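PDB 3WOC: hypothetical protein from Sus scrofa, which is a heparin-binding, jacalin-like lectin of boar sperm, derived from the prostate and probably concerned with capacitation. Local coordinates for residues T22-R28 with I40-G45; I37-Q41 with K51-G57. All coordinates share one frame; numbering follows the deposited sequence.

Contact 1 (T22-R28 with I40-G45)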
ATOM      1  N   THR A  22      10.964   1.334 -13.950  1.00 46.17           N
ATOM      2  CA  THR A  22      10.182   2.519 -13.622  1.00 45.54           C
ATOM      3  C   THR A  22       9.588   2.415 -12.217  1.00 44.91           C
ATOM      4  O   THR A  22       9.282   1.321 -11.737  1.00 44.90           O
ATOM      5  CB  THR A  22       9.062   2.750 -14.671  1.00 45.60           C
ATOM      6  OG1 THR A  22       9.589   2.542 -15.989  1.00 45.90           O
ATOM      7  CG2 THR A  22       8.485   4.167 -14.576  1.00 45.52           C
ATOM      8  N   GLY A  23       9.447   3.565 -11.566  1.00 44.16           N
ATOM      9  CA  GLY A  23       8.835   3.658 -10.249  1.00 43.19           C
ATOM     10  C   GLY A  23       7.334   3.475 -10.311  1.00 42.48           C
ATOM     11  O   GLY A  23       6.781   3.163 -11.369  1.00 42.49           O
ATOM     12  N   ILE A  24       6.685   3.677  -9.167  1.00 41.69           N
ATOM     13  CA  ILE A  24       5.246   3.462  -9.013  1.00 40.80           C
ATOM     14  C   ILE A  24       4.438   4.397  -9.913  1.00 40.39           C
ATOM     15  O   ILE A  24       4.614   5.618  -9.876  1.00 40.36           O
ATOM     16  CB  ILE A  24       4.806   3.613  -7.528  1.00 40.79           C
ATOM     17  CG1 ILE A  24       5.562   2.607  -6.648  1.00 40.32           C
ATOM     18  CG2 ILE A  24       3.280   3.476  -7.388  1.00 40.62           C
ATOM     19  CD1 ILE A  24       5.198   2.649  -5.169  1.00 40.62           C
ATOM     20  N   THR A  25       3.563   3.801 -10.716  1.00 39.73           N
ATOM     21  CA  THR A  25       2.715   4.534 -11.654  1.00 39.26           C
ATOM     22  C   THR A  25       1.231   4.371 -11.316  1.00 39.00           C
ATOM     23  O   THR A  25       0.370   5.029 -11.904  1.00 38.94           O
ATOM     24  CB  THR A  25       2.958   4.067 -13.110  1.00 39.27           C
ATOM     25  OG1 THR A  25       2.754   2.652 -13.200  1.00 39.03           O
ATOM     26  CG2 THR A  25       4.376   4.404 -13.558  1.00 38.94           C
ATOM     27  N   GLY A  26       0.942   3.487 -10.366  1.00 38.69           N
ATOM     28  CA  GLY A  26      -0.426   3.207  -9.957  1.00 38.29           C
ATOM     29  C   GLY A  26      -0.500   2.342  -8.716  1.00 38.01           C
ATOM     30  O   GLY A  26       0.485   1.715  -8.318  1.00 37.85           O
ATOM     31  N   ILE A  27      -1.683   2.306  -8.111  1.00 37.86           N
ATOM     32  CA  ILE A  27      -1.901   1.559  -6.878  1.00 37.65           C
ATOM     33  C   ILE A  27      -3.301   0.940  -6.880  1.00 37.36           C
ATOM     34  O   ILE A  27      -4.286   1.605  -7.203  1.00 37.22           O
ATOM     35  CB  ILE A  27      -1.671   2.465  -5.630  1.00 37.66           C
ATOM     36  CG1 ILE A  27      -1.008   1.689  -4.477  1.00 37.92           C
ATOM     37  CG2 ILE A  27      -2.948   3.201  -5.234  1.00 38.06           C
ATOM     38  CD1 ILE A  27      -1.912   0.735  -3.699  1.00 37.66           C
ATOM     39  N   ARG A  28      -3.372  -0.340  -6.530  1.00 37.06           N
ATOM     40  CA  ARG A  28      -4.633  -1.069  -6.499  1.00 36.82           C
ATOM     41  C   ARG A  28      -4.918  -1.587  -5.090  1.00 36.68           C
ATOM     42  O   ARG A  28      -4.138  -2.361  -4.535  1.00 36.58           O
ATOM     43  CB  ARG A  28      -4.600  -2.223  -7.503  1.00 36.72           C
ATOM     44  CG  ARG A  28      -5.956  -2.815  -7.848  1.00 36.52           C
ATOM     45  CD  ARG A  28      -5.813  -3.900  -8.907  1.00 36.17           C
ATOM     46  NE  ARG A  28      -5.707  -3.351 -10.256  1.00 35.31           N
ATOM     47  CZ  ARG A  28      -5.312  -4.038 -11.323  1.00 35.27           C
ATOM     48  NH1 ARG A  28      -4.962  -5.314 -11.215  1.00 34.82           N
ATOM     49  NH2 ARG A  28      -5.260  -3.442 -12.507  1.00 34.98           N
ATOM     50  N   ILE A  40      -3.159  -5.385  -1.467  1.00 32.42           N
ATOM     51  CA  ILE A  40      -2.754  -4.323  -2.389  1.00 32.94           C
ATOM     52  C   ILE A  40      -1.990  -4.845  -3.599  1.00 33.26           C
ATOM     53  O   ILE A  40      -1.515  -5.984  -3.620  1.00 33.43           O
ATOM     54  CB  ILE A  40      -1.968  -3.139  -1.720  1.00 32.93           C
ATOM     55  CG1 ILE A  40      -0.503  -3.512  -1.426  1.00 33.40           C
ATOM     56  CG2 ILE A  40      -2.737  -2.553  -0.520  1.00 33.15           C
ATOM     57  CD1 ILE A  40      -0.222  -3.956  -0.012  1.00 33.86           C
ATOM     58  N   GLN A  41      -1.895  -3.990  -4.610  1.00 33.60           N
ATOM     59  CA  GLN A  41      -1.137  -4.272  -5.810  1.00 33.90           C
ATOM     60  C   GLN A  41      -0.555  -2.948  -6.290  1.00 34.11           C
ATOM     61  O   GLN A  41      -1.229  -1.916  -6.275  1.00 34.03           O
ATOM     62  CB  GLN A  41      -2.041  -4.900  -6.871  1.00 33.88           C
ATOM     63  CG  GLN A  41      -1.326  -5.845  -7.818  1.00 33.95           C
ATOM     64  CD  GLN A  41      -2.278  -6.699  -8.650  1.00 33.92           C
ATOM     65  OE1 GLN A  41      -3.492  -6.696  -8.437  1.00 34.34           O
ATOM     66  NE2 GLN A  41      -1.723  -7.434  -9.603  1.00 33.27           N
ATOM     67  N   VAL A  42       0.709  -2.979  -6.691  1.00 34.47           N
ATOM     68  CA  VAL A  42       1.409  -1.778  -7.127  1.00 34.83           C
ATOM     69  C   VAL A  42       1.885  -1.948  -8.572  1.00 35.09           C
ATOM     70  O   VAL A  42       2.409  -2.997  -8.936  1.00 35.05           O
ATOM     71  CB  VAL A  42       2.570  -1.414  -6.144  1.00 34.79           C
ATOM     72  CG1 VAL A  42       3.389  -2.636  -5.778  1.00 35.39           C
ATOM     73  CG2 VAL A  42       3.462  -0.308  -6.693  1.00 34.63           C
ATOM     74  N   ARG A  43       1.672  -0.925  -9.395  1.00 35.64           N
ATOM     75  CA  ARG A  43       2.123  -0.968 -10.788  1.00 36.07           C
ATOM     76  C   ARG A  43       3.443  -0.236 -10.978  1.00 36.47           C
ATOM     77  O   ARG A  43       3.558   0.950 -10.667  1.00 36.54           O
ATOM     78  CB  ARG A  43       1.064  -0.399 -11.733  1.00 36.08           C
ATOM     79  CG  ARG A  43       1.313  -0.724 -13.206  1.00 35.65           C
ATOM     80  CD  ARG A  43       0.257  -0.104 -14.098  1.00 34.95           C
ATOM     81  NE  ARG A  43       0.240   1.352 -13.988  1.00 35.01           N
ATOM     82  CZ  ARG A  43      -0.458   2.164 -14.778  1.00 34.90           C
ATOM     83  NH1 ARG A  43      -1.206   1.669 -15.757  1.00 34.09           N
ATOM     84  NH2 ARG A  43      -0.399   3.478 -14.592  1.00 34.82           N
ATOM     85  N   TYR A  44       4.436  -0.967 -11.483  1.00 37.00           N
ATOM     86  CA  TYR A  44       5.743  -0.407 -11.813  1.00 37.52           C
ATOM     87  C   TYR A  44       5.852  -0.322 -13.331  1.00 37.91           C
ATOM     88  O   TYR A  44       5.850  -1.346 -14.021  1.00 38.02           O
ATOM     89  CB  TYR A  44       6.871  -1.281 -11.252  1.00 37.45           C
ATOM     90  CG  TYR A  44       6.828  -1.504  -9.755  1.00 37.24           C
ATOM     91  CD1 TYR A  44       7.291  -0.532  -8.869  1.00 37.29           C
ATOM     92  CD2 TYR A  44       6.346  -2.699  -9.227  1.00 37.10           C
ATOM     93  CE1 TYR A  44       7.263  -0.737  -7.493  1.00 37.00           C
ATOM     94  CE2 TYR A  44       6.315  -2.918  -7.853  1.00 37.35           C
ATOM     95  CZ  TYR A  44       6.775  -1.933  -6.991  1.00 37.44           C
ATOM     96  OH  TYR A  44       6.744  -2.146  -5.629  1.00 37.57           O
ATOM     97  N   GLY A  45       5.943   0.901 -13.845  1.00 38.34           N
ATOM     98  CA  GLY A  45       5.861   1.139 -15.284  1.00 38.83           C
ATOM     99  C   GLY A  45       4.462   0.823 -15.779  1.00 39.16           C
ATOM    100  O   GLY A  45       3.511   1.549 -15.481  1.00 39.13           O
TER
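Strands 24-31 and 37-44 form the antiparallel beta hairpin at the middle of one four-stranded sheet of the beta-prism fold, and Thr25, near the start of the first, is clasped by Arg43 of the second. The guanidinium reaches Thr25 side-on with two nitrogens: NE of Arg43 bonds OG1 of Thr25 at 2.9 Å, and its NH2 comes from above the carbonyl plane to O of Thr25 at 3.2 Å. A bend at chi3 (61°) turns the guanidinium back toward Thr25. The same hydroxyl donates to Gly45 O, 2.6 Å from Thr25 OG1, so OG1 accepts from one residue and gives to another, tying the arginine to the turn that follows its strand. The backbone ladder of the hairpin includes Thr25 N to Arg43 O (2.9 Å) and the reciprocal pair Arg28-Gln41. The side chains of Arg28 and Gln41 lie alongside with guanidinium and amide planes nearly perpendicular (89°), joined by a weak bond from Arg28 NH1 to Gln41 OE1. Their firmer partners are Glu61, which salt-bridges Arg28, and Ser49 O, which accepts from Gln41 NE2. On the apolar face, Val42 CG2 meets Ile24 CG1 at 3.6 Å, the two side chains crossing at about a right angle, and also rests over one face of the Tyr44 ring, offset toward its rim. Strand 58-63 flanks strand 24-31, strand 47-53 flanks 37-44, and strand 12-17 of another sheet meets the apolar face through Phe14 and Thr16, the latter hydrogen-bonded to Tyr44 OH.

Contact 2 (I37-Q41 with K51-G57). With SO4 (sulfate ion), chain G.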
ATOM      1  N   ILE A  37      -9.073  -3.217   4.275  1.00 30.09           N
ATOM      2  CA  ILE A  37      -8.191  -3.458   3.141  1.00 29.91           C
ATOM      3  C   ILE A  37      -7.690  -4.899   3.169  1.00 29.88           C
ATOM      4  O   ILE A  37      -7.043  -5.323   4.118  1.00 29.85           O
ATOM      5  CB  ILE A  37      -7.042  -2.417   3.065  1.00 29.78           C
ATOM      6  CG1 ILE A  37      -7.633  -1.031   2.777  1.00 29.66           C
ATOM      7  CG2 ILE A  37      -6.012  -2.820   2.003  1.00 29.35           C
ATOM      8  CD1 ILE A  37      -6.675   0.128   2.947  1.00 30.38           C
ATOM      9  N   LYS A  38      -8.012  -5.637   2.111  1.00 30.13           N
ATOM     10  CA  LYS A  38      -7.757  -7.071   2.028  1.00 30.23           C
ATOM     11  C   LYS A  38      -6.410  -7.390   1.396  1.00 30.58           C
ATOM     12  O   LYS A  38      -5.725  -8.325   1.819  1.00 30.61           O
ATOM     13  CB  LYS A  38      -8.873  -7.762   1.244  1.00 30.13           C
ATOM     14  CG  LYS A  38     -10.253  -7.629   1.871  1.00 29.77           C
ATOM     15  CD  LYS A  38     -11.297  -8.446   1.120  1.00 30.10           C
ATOM     16  CE  LYS A  38     -11.056  -9.952   1.231  1.00 29.43           C
ATOM     17  NZ  LYS A  38     -11.232 -10.462   2.614  1.00 28.96           N
ATOM     18  N   SER A  39      -6.048  -6.617   0.376  1.00 30.96           N
ATOM     19  CA  SER A  39      -4.799  -6.798  -0.350  1.00 31.44           C
ATOM     20  C   SER A  39      -4.435  -5.529  -1.114  1.00 31.88           C
ATOM     21  O   SER A  39      -5.297  -4.680  -1.358  1.00 31.85           O
ATOM     22  CB  SER A  39      -4.906  -7.978  -1.320  1.00 31.28           C
ATOM     23  OG  SER A  39      -5.962  -7.792  -2.242  1.00 31.89           O
ATOM     24  N   ILE A  40      -3.159  -5.385  -1.467  1.00 32.42           N
ATOM     25  CA  ILE A  40      -2.754  -4.323  -2.389  1.00 32.94           C
ATOM     26  C   ILE A  40      -1.990  -4.845  -3.599  1.00 33.26           C
ATOM     27  O   ILE A  40      -1.515  -5.984  -3.620  1.00 33.43           O
ATOM     28  CB  ILE A  40      -1.968  -3.139  -1.720  1.00 32.93           C
ATOM     29  CG1 ILE A  40      -0.503  -3.512  -1.426  1.00 33.40           C
ATOM     30  CG2 ILE A  40      -2.737  -2.553  -0.520  1.00 33.15           C
ATOM     31  CD1 ILE A  40      -0.222  -3.956  -0.012  1.00 33.86           C
ATOM     32  N   GLN A  41      -1.895  -3.990  -4.610  1.00 33.60           N
ATOM     33  CA  GLN A  41      -1.137  -4.272  -5.810  1.00 33.90           C
ATOM     34  C   GLN A  41      -0.555  -2.948  -6.290  1.00 34.11           C
ATOM     35  O   GLN A  41      -1.229  -1.916  -6.275  1.00 34.03           O
ATOM     36  CB  GLN A  41      -2.041  -4.900  -6.871  1.00 33.88           C
ATOM     37  CG  GLN A  41      -1.326  -5.845  -7.818  1.00 33.95           C
ATOM     38  CD  GLN A  41      -2.278  -6.699  -8.650  1.00 33.92           C
ATOM     39  OE1 GLN A  41      -3.492  -6.696  -8.437  1.00 34.34           O
ATOM     40  NE2 GLN A  41      -1.723  -7.434  -9.603  1.00 33.27           N
ATOM     41  N   LYS A  51      -0.308  -9.901  -6.284  1.00 38.61           N
ATOM     42  CA  LYS A  51      -1.314  -9.534  -5.290  1.00 38.35           C
ATOM     43  C   LYS A  51      -0.781  -9.832  -3.896  1.00 37.98           C
ATOM     44  O   LYS A  51      -0.348 -10.952  -3.615  1.00 38.10           O
ATOM     45  CB  LYS A  51      -2.604 -10.321  -5.521  1.00 38.46           C
ATOM     46  CG  LYS A  51      -3.765  -9.919  -4.614  1.00 38.96           C
ATOM     47  CD  LYS A  51      -4.789  -9.062  -5.346  1.00 39.44           C
ATOM     48  CE  LYS A  51      -5.652  -9.899  -6.290  1.00 39.47           C
ATOM     49  NZ  LYS A  51      -6.402 -10.972  -5.579  1.00 39.48           N
ATOM     50  N   TYR A  52      -0.817  -8.828  -3.027  1.00 37.44           N
ATOM     51  CA  TYR A  52      -0.324  -8.995  -1.665  1.00 36.96           C
ATOM     52  C   TYR A  52      -1.414  -8.837  -0.616  1.00 36.59           C
ATOM     53  O   TYR A  52      -1.790  -7.723  -0.254  1.00 36.45           O
ATOM     54  CB  TYR A  52       0.862  -8.063  -1.394  1.00 36.91           C
ATOM     55  CG  TYR A  52       2.079  -8.400  -2.230  1.00 36.68           C
ATOM     56  CD1 TYR A  52       2.698  -9.643  -2.118  1.00 36.08           C
ATOM     57  CD2 TYR A  52       2.604  -7.481  -3.137  1.00 36.30           C
ATOM     58  CE1 TYR A  52       3.808  -9.960  -2.879  1.00 36.44           C
ATOM     59  CE2 TYR A  52       3.715  -7.793  -3.908  1.00 36.22           C
ATOM     60  CZ  TYR A  52       4.313  -9.034  -3.771  1.00 36.63           C
ATOM     61  OH  TYR A  52       5.415  -9.358  -4.525  1.00 36.96           O
ATOM     62  N   GLY A  53      -1.912  -9.973  -0.139  1.00 36.37           N
ATOM     63  CA  GLY A  53      -2.910 -10.015   0.921  1.00 36.12           C
ATOM     64  C   GLY A  53      -3.868 -11.170   0.732  1.00 36.04           C
ATOM     65  O   GLY A  53      -3.515 -12.191   0.138  1.00 35.78           O
ATOM     66  N   ILE A  54      -5.087 -10.999   1.239  1.00 36.12           N
ATOM     67  CA  ILE A  54      -6.126 -12.025   1.166  1.00 36.22           C
ATOM     68  C   ILE A  54      -7.047 -11.769  -0.031  1.00 36.40           C
ATOM     69  O   ILE A  54      -7.545 -10.653  -0.194  1.00 36.36           O
ATOM     70  CB  ILE A  54      -6.938 -12.119   2.500  1.00 36.20           C
ATOM     71  CG1 ILE A  54      -6.115 -12.810   3.589  1.00 36.12           C
ATOM     72  CG2 ILE A  54      -8.256 -12.879   2.320  1.00 35.77           C
ATOM     73  CD1 ILE A  54      -5.235 -11.882   4.375  1.00 36.24           C
ATOM     74  N   PRO A  55      -7.268 -12.806  -0.872  1.00 36.53           N
ATOM     75  CA  PRO A  55      -8.160 -12.738  -2.032  1.00 36.65           C
ATOM     76  C   PRO A  55      -9.567 -12.288  -1.662  1.00 36.78           C
ATOM     77  O   PRO A  55     -10.043 -12.586  -0.565  1.00 36.74           O
ATOM     78  CB  PRO A  55      -8.203 -14.188  -2.527  1.00 36.72           C
ATOM     79  CG  PRO A  55      -6.928 -14.780  -2.066  1.00 36.75           C
ATOM     80  CD  PRO A  55      -6.649 -14.140  -0.741  1.00 36.57           C
ATOM     81  N   GLY A  56     -10.217 -11.575  -2.577  1.00 36.99           N
ATOM     82  CA  GLY A  56     -11.581 -11.094  -2.371  1.00 37.19           C
ATOM     83  C   GLY A  56     -11.680  -9.583  -2.357  1.00 37.48           C
ATOM     84  O   GLY A  56     -10.666  -8.883  -2.422  1.00 37.49           O
ATOM     85  N   GLY A  57     -12.911  -9.085  -2.266  1.00 37.69           N
ATOM     86  CA  GLY A  57     -13.178  -7.653  -2.278  1.00 38.06           C
ATOM     87  C   GLY A  57     -13.192  -7.077  -3.684  1.00 38.49           C
ATOM     88  O   GLY A  57     -12.951  -7.791  -4.665  1.00 38.21           O
TER
HETATM   89  S   SO4 G 201     -14.295  -8.621   4.110  1.00 47.47           S
HETATM   90  O1  SO4 G 201     -14.397  -9.494   5.279  1.00 48.11           O
HETATM   91  O2  SO4 G 201     -13.194  -7.686   4.302  1.00 47.83           O
HETATM   92  O3  SO4 G 201     -15.529  -7.864   3.944  1.00 47.44           O
HETATM   93  O4  SO4 G 201     -14.051  -9.428   2.918  1.00 47.71           O
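Lys38 and Ile54 meet through backbone and side chain together: Ile54 N donates to Lys38 O at 2.8 Å, while Ile54 CG2 lies 3.8 Å from Lys38 NZ. The lysine, bent at chi3 and chi4, runs past the chain after Ile54, its CE 3.3 Å from Pro55 O and its CD beside Gly56 O. Its ammonium group then bonds sulfate oxygen O4, 3.0 Å from Lys38 NZ, and also the carbonyl oxygen of Tyr125. One residue on, Ser39 CB packs against Gly53 CA at 3.6 Å. The serine hydroxyl, placed between backbone N and carbonyl carbon (chi1 58°), is buried with no hydrogen-bonding partner in the model; its near neighbour is Lys51 CD, 3.6 Å from Ser39 OG. These residues belong to an antiparallel hairpin of the jacalin-like fold, in which 47-53 is an outermost strand of its sheet. Ser39 and Gly53 are a non-hydrogen-bonded pair with CA atoms drawn in to 3.9 Å; the backbones come this close at Gly53, whose CA also makes a CA-H...O contact with Lys38 O. Next to them Ile40 and Tyr52 exchange two backbone bonds, Ile40 N to Tyr52 O and Tyr52 N to Ile40 O. Further out, the Tyr52 ring meets Phe14 with planes about 10° apart and its OH bonds Gly1 N, while Lys51 forms a cation-pi contact with Phe30. The sulfate, probably from the crystallisation liquor, is held also by Val34 N.

How the contacts relate
Contacts 1 and 2 lie in one antiparallel sheet, with centres 14 Å apart, and share strand 37-44 together with its residues Ile40 and Gln41. Along the chain 22-28 comes first, then 37-41 running into 40-45, and finally 51-57. The two hairpins therefore follow directly on one another: contact 1 pairs the shared strand with 24-31 on one flank, contact 2 with the outermost strand 47-53 on the other. Contact 1 occupies the later part of strand 37-44 and contact 2 its beginning, so the strand is held on both edges, with backbone bonds to 24-31 and to 47-53 overlapping along it. Together they build three of the four strands of this sheet of the prism, 58-63 completing it.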